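Local coordinates for capsid protein (Bocavirus gorilla/GBoV1/2009, PDB 7LNK) that builds the T=1 icosahedral capsid of a parvovirus, sixty copies of the chain forming a shell that probably encloses the viral genome, at residues A[356-359]-A[360-363]; A[380-383]-A[384-387]; A[493-496]-A[497-500]. All blocks are in the same frame, centred on the assembly; numbering follows the deposited sequence.

How the interactions relate
Interaction 1 is a surface contact, the tip of a two-stranded hairpin, whereas interactions 2 and 3 are buried loop segments nearer the chain's centre in space. The centre of interaction 1 lies about 38 Å from that of each of the other two. Interactions 2 and 3 are about 11 Å apart between centres and touch directly: Arg383 N comes within 3.0 Å of Cys499 O, probably a hydrogen bond, and Thr382 packs on Phe496. Chemically, interaction 1 rests on strand pairing and an asparagine gripping backbone amides, interaction 2 on a histidine with a backbone carbon over one face and a threonine hydroxyl at its edge, next to an ion pair, and interaction 3 on a glutamine that folds back onto its own loop.

Interaction 1: residues A[356-359]-A[360-363]; sequences RGNQ and TTYN
Asn358 carries this contact, reaching across the hairpin turn to Thr360, Thr361 and Asn363. With chi1 at 59°, CG leaves CB between the backbone N and the carbonyl carbon, which swings the amide over the turn and sets CG 3.4 Å from Thr361 O. At the tip, Asn358 OD1 accepts two backbone donors: Thr360 N at 2.7 Å, nearly in line with the side-chain C=O, and Thr361 N at 2.8 Å, tilted from the carbonyl plane. These two bonds restrain the rotation of the amide. The bond to Thr360 N, two residues on, defines an Asx turn. The other branch, Asn358 ND2, lies 2.8 Å from Asn363 OD1, but its N-H...O angle of 117° makes this a weak bond; the two amide planes stand 62° apart. ND2 also rests against the methyl Thr361 CG2. The backbone N of Asn358 bonds Thr361 O at 3.0 Å, closing the turn, and Arg356 and Asn363 follow as a hydrogen-bonded antiparallel pair. On the face opposite the side chains of Arg356 and Asn363, Tyr362 CD1 lies 3.4 Å from Gly357 N, which sits obliquely to the ring. The turn links strand 352-357 to strand 362-364 at an interface: Arg356 forms a salt bridge with Asp367 of a second subunit, whose strand pairs with Arg356 and extends the sheet, while Tyr362 OH bonds Ala285 O of that subunit.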
# COMPACT_ATOMS: atom_id res chain seq x y z
N ARG A 356 -113.95 -44.27 3.97
CA ARG A 356 -114.45 -43.79 2.69
C ARG A 356 -115.95 -43.58 2.76
O ARG A 356 -116.68 -44.40 3.33
CB ARG A 356 -114.13 -44.71 1.51
CG ARG A 356 -114.74 -46.08 1.54
CD ARG A 356 -114.47 -46.81 0.24
NE ARG A 356 -113.06 -47.04 0.00
CZ ARG A 356 -112.38 -48.08 0.49
NH1 ARG A 356 -111.09 -48.21 0.21
NH2 ARG A 356 -112.99 -48.97 1.26
N GLY A 357 -116.41 -42.46 2.21
CA GLY A 357 -117.83 -42.22 2.12
C GLY A 357 -118.47 -43.09 1.06
O GLY A 357 -117.95 -43.24 -0.05
N ASN A 358 -119.61 -43.67 1.41
CA ASN A 358 -120.49 -44.33 0.46
C ASN A 358 -121.58 -43.41 -0.04
O ASN A 358 -122.50 -43.87 -0.71
CB ASN A 358 -121.07 -45.60 1.08
CG ASN A 358 -121.85 -45.33 2.34
OD1 ASN A 358 -122.48 -44.29 2.49
ND2 ASN A 358 -121.82 -46.28 3.26
N GLN A 359 -121.51 -42.13 0.34
CA GLN A 359 -122.35 -40.95 0.10
C GLN A 359 -123.51 -40.91 1.09
O GLN A 359 -124.27 -39.94 1.08
CB GLN A 359 -122.91 -40.80 -1.33
CG GLN A 359 -124.02 -41.72 -1.78
CD GLN A 359 -124.41 -41.47 -3.21
OE1 GLN A 359 -123.64 -40.90 -3.98
NE2 GLN A 359 -125.60 -41.90 -3.59
N THR A 360 -123.66 -41.93 1.93
CA THR A 360 -124.56 -41.89 3.07
C THR A 360 -123.79 -41.67 4.37
O THR A 360 -124.01 -40.69 5.07
CB THR A 360 -125.39 -43.18 3.15
OG1 THR A 360 -126.18 -43.31 1.97
CG2 THR A 360 -126.30 -43.14 4.36
N THR A 361 -122.91 -42.60 4.71
CA THR A 361 -122.04 -42.50 5.87
C THR A 361 -120.60 -42.76 5.45
O THR A 361 -120.30 -42.96 4.27
CB THR A 361 -122.48 -43.48 6.97
OG1 THR A 361 -121.73 -43.24 8.16
CG2 THR A 361 -122.26 -44.91 6.52
N TYR A 362 -119.70 -42.75 6.43
CA TYR A 362 -118.32 -43.15 6.23
C TYR A 362 -118.08 -44.51 6.87
O TYR A 362 -118.51 -44.75 8.01
CB TYR A 362 -117.35 -42.14 6.83
CG TYR A 362 -117.32 -40.81 6.12
CD1 TYR A 362 -116.48 -40.61 5.05
CD2 TYR A 362 -118.13 -39.77 6.53
CE1 TYR A 362 -116.44 -39.41 4.39
CE2 TYR A 362 -118.10 -38.57 5.88
CZ TYR A 362 -117.25 -38.39 4.81
OH TYR A 362 -117.21 -37.19 4.15
N ASN A 363 -117.41 -45.39 6.15
CA ASN A 363 -117.12 -46.73 6.61
C ASN A 363 -115.62 -46.92 6.70
O ASN A 363 -114.88 -46.43 5.85
CB ASN A 363 -117.74 -47.77 5.69
CG ASN A 363 -119.24 -47.69 5.65
OD1 ASN A 363 -119.84 -47.66 4.59
ND2 ASN A 363 -119.85 -47.64 6.82

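Interaction 2: residues A[380-383]-A[384-387]; sequences PITR and EHPI
The imidazole of His385 is turned so that Ile381 lies over one face while Thr382 meets its edge. Ile381 CA stands 3.7 Å from the centroid of the His385 ring and only 11° off the ring normal, a CH-pi contact made by the backbone carbon, with Ile381 CB near His385 CG at 3.8 Å. Thr382 OG1 lies in the plane of the same ring and hydrogen-bonds His385 ND1 at 2.7 Å, either atom being a possible donor. The threonine torsion, chi1 60°, tucks OG1 between its own backbone N and carbonyl carbon, the side from which it reaches the imidazole. Trp140 and Trp327 meet the His385 ring edge-to-face. Face and edge contacts together hinder rotation of the imidazole.

Arg383 and Glu384 are set quite differently. The arginine chain runs extended as far as NE, while the glutamate bends at chi2 and crosses the arginine obliquely, bringing OE1 within 3.5 Å of the backbone atom Arg383 C. Glu384 OE2 then comes to the edge of the guanidinium, making a salt bridge with Arg383 NH1 at 3.5 Å; the two planes stand 83° apart. Arg383 NH2 is hydrogen-bonded to Phe74 O. With the planes almost perpendicular and a single NH1-OE2 approach, the salt bridge is not a two-pronged one, and its contribution is probably mainly electrostatic, compensating charge inside a buried loop.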
# COMPACT_ATOMS: atom_id res chain seq x y z
N PRO A 380 -94.54 -45.70 19.51
CA PRO A 380 -94.03 -45.12 20.75
C PRO A 380 -93.31 -46.10 21.67
O PRO A 380 -93.93 -46.65 22.59
CB PRO A 380 -95.29 -44.57 21.42
CG PRO A 380 -96.37 -45.42 20.89
CD PRO A 380 -96.01 -45.71 19.48
N ILE A 381 -92.03 -46.35 21.42
CA ILE A 381 -91.28 -47.35 22.17
C ILE A 381 -91.19 -46.95 23.64
O ILE A 381 -91.27 -45.78 24.01
CB ILE A 381 -89.88 -47.54 21.58
CG1 ILE A 381 -89.11 -46.24 21.70
CG2 ILE A 381 -89.99 -47.94 20.14
CD1 ILE A 381 -87.69 -46.35 21.39
N THR A 382 -90.99 -47.96 24.48
CA THR A 382 -90.87 -47.82 25.92
C THR A 382 -89.48 -48.25 26.36
O THR A 382 -88.63 -48.60 25.54
CB THR A 382 -91.91 -48.67 26.67
OG1 THR A 382 -91.73 -50.05 26.34
CG2 THR A 382 -93.29 -48.25 26.32
N ARG A 383 -89.27 -48.23 27.67
CA ARG A 383 -88.00 -48.69 28.21
C ARG A 383 -87.82 -50.18 27.99
O ARG A 383 -86.68 -50.66 27.88
CB ARG A 383 -87.91 -48.34 29.69
CG ARG A 383 -86.64 -48.79 30.35
CD ARG A 383 -86.59 -48.35 31.79
NE ARG A 383 -85.42 -48.89 32.46
CZ ARG A 383 -85.41 -50.05 33.09
NH1 ARG A 383 -86.51 -50.78 33.15
NH2 ARG A 383 -84.31 -50.48 33.67
N GLU A 384 -88.91 -50.93 27.90
CA GLU A 384 -88.77 -52.28 27.37
C GLU A 384 -89.28 -52.30 25.93
O GLU A 384 -90.47 -52.39 25.64
CB GLU A 384 -89.56 -53.26 28.23
CG GLU A 384 -89.10 -53.34 29.67
CD GLU A 384 -89.72 -52.25 30.51
OE1 GLU A 384 -90.49 -51.46 29.94
OE2 GLU A 384 -89.41 -52.16 31.71
N HIS A 385 -88.31 -52.24 25.03
CA HIS A 385 -88.40 -52.53 23.62
C HIS A 385 -87.04 -53.00 23.14
O HIS A 385 -86.01 -52.63 23.71
CB HIS A 385 -88.85 -51.32 22.78
CG HIS A 385 -90.33 -51.15 22.74
ND1 HIS A 385 -91.06 -50.64 23.80
CD2 HIS A 385 -91.22 -51.38 21.75
CE1 HIS A 385 -92.34 -50.60 23.46
NE2 HIS A 385 -92.46 -51.04 22.23
N PRO A 386 -87.01 -53.81 22.10
CA PRO A 386 -85.76 -53.98 21.35
C PRO A 386 -85.30 -52.64 20.82
O PRO A 386 -86.10 -51.82 20.38
CB PRO A 386 -86.17 -54.92 20.22
CG PRO A 386 -87.32 -55.64 20.75
CD PRO A 386 -88.07 -54.70 21.61
N ILE A 387 -83.99 -52.40 20.89
CA ILE A 387 -83.47 -51.17 20.33
C ILE A 387 -83.40 -51.28 18.81
O ILE A 387 -83.83 -50.39 18.08
CB ILE A 387 -82.09 -50.85 20.93
CG1 ILE A 387 -82.19 -50.68 22.43
CG2 ILE A 387 -81.55 -49.58 20.33
CD1 ILE A 387 -80.86 -50.63 23.09

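Interaction 3: residues A[493-496]-A[497-500]; sequences PTTF and DQCM
Gln498 folds back along its own loop and takes two backbone amides with one oxygen. Thr494 N donates to Gln498 OE1 at 2.6 Å, almost in line with the side-chain C=O, while Thr495 N reaches the same atom at 3.2 Å from above the carbonyl plane. The N-H...O angle is 137° for the first and 154° for the second. An extended chain beyond CG gives the glutamine its reach, and it runs beside Thr494, pointing the same way, while crossing Thr495 at about a right angle; there Thr495 CG2 lies 3.5 Å from Gln498 CG. The Pro493 ring completes the inner layer, its CG lying 3.8 Å from Cys499 SG and its CB equally close to Gln498 CB.

Residues 497-499 have helical backbone angles without the regular helical bonding. A type I beta turn from Asp497 to Met500 is closed by Met500 N to Asp497 O at 3.0 Å. The bonds accepted by the preceding carbonyls are weak: Gln498 N to Thr495 O at 3.1 Å, and Cys499 N to both Thr495 O and Phe496 O. The turn belongs to the long loop region between strands 479-480 and 507-508, close to the C-terminus of this parvovirus coat protein.

Further out, Gln498 NE2 donates to Gly469 O and Ser471 OG, which orients the amide and leaves its oxygen facing Thr494 and Thr495. Phe496 keeps CB against Asp497 N, and at chi1 179° its ring extends to pack on Trp327 and Ile340. Cys499 touches the same pair, and Met500 packs on Pro461 of a neighbouring subunit.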
# COMPACT_ATOMS: atom_id res chain seq x y z
N PRO A 493 -93.19 -53.00 36.16
CA PRO A 493 -94.24 -52.07 35.74
C PRO A 493 -95.50 -52.83 35.33
O PRO A 493 -95.44 -53.80 34.58
CB PRO A 493 -93.60 -51.34 34.55
CG PRO A 493 -92.58 -52.27 34.05
CD PRO A 493 -92.02 -52.94 35.26
N THR A 494 -96.63 -52.40 35.88
CA THR A 494 -97.89 -53.07 35.60
C THR A 494 -98.50 -52.62 34.28
O THR A 494 -99.11 -53.42 33.57
CB THR A 494 -98.87 -52.85 36.75
OG1 THR A 494 -98.32 -53.43 37.94
CG2 THR A 494 -100.19 -53.50 36.47
N THR A 495 -98.33 -51.35 33.93
CA THR A 495 -99.04 -50.78 32.80
C THR A 495 -98.08 -50.11 31.84
O THR A 495 -96.91 -49.88 32.15
CB THR A 495 -100.11 -49.78 33.26
OG1 THR A 495 -100.94 -49.44 32.15
CG2 THR A 495 -99.47 -48.53 33.76
N PHE A 496 -98.59 -49.82 30.64
CA PHE A 496 -97.75 -49.37 29.54
C PHE A 496 -97.15 -48.00 29.82
O PHE A 496 -96.05 -47.69 29.36
CB PHE A 496 -98.58 -49.35 28.26
CG PHE A 496 -97.84 -48.87 27.05
CD1 PHE A 496 -97.01 -49.72 26.36
CD2 PHE A 496 -98.00 -47.58 26.59
CE1 PHE A 496 -96.35 -49.29 25.24
CE2 PHE A 496 -97.33 -47.15 25.48
CZ PHE A 496 -96.51 -48.01 24.81
N ASP A 497 -97.86 -47.15 30.57
CA ASP A 497 -97.34 -45.83 30.86
C ASP A 497 -96.23 -45.88 31.90
O ASP A 497 -95.37 -45.00 31.96
CB ASP A 497 -98.46 -44.91 31.32
CG ASP A 497 -99.38 -44.50 30.19
OD1 ASP A 497 -98.99 -44.66 29.02
OD2 ASP A 497 -100.49 -44.01 30.47
N GLN A 498 -96.24 -46.91 32.75
CA GLN A 498 -95.16 -47.07 33.72
C GLN A 498 -93.87 -47.48 33.04
O GLN A 498 -92.78 -47.29 33.60
CB GLN A 498 -95.55 -48.09 34.77
CG GLN A 498 -96.70 -47.64 35.62
CD GLN A 498 -97.15 -48.70 36.57
OE1 GLN A 498 -96.89 -49.88 36.38
NE2 GLN A 498 -97.88 -48.29 37.59
N CYS A 499 -93.96 -48.04 31.85
CA CYS A 499 -92.80 -48.31 31.02
C CYS A 499 -92.24 -47.06 30.37
O CYS A 499 -91.20 -47.13 29.72
CB CYS A 499 -93.15 -49.35 29.96
SG CYS A 499 -93.57 -50.95 30.64
N MET A 500 -92.93 -45.93 30.54
CA MET A 500 -92.48 -44.61 30.10
C MET A 500 -92.23 -44.57 28.60
O MET A 500 -91.07 -44.49 28.17
CB MET A 500 -91.23 -44.21 30.88
CG MET A 500 -91.49 -44.00 32.34
SD MET A 500 -90.01 -43.55 33.23
CE MET A 500 -89.22 -45.15 33.33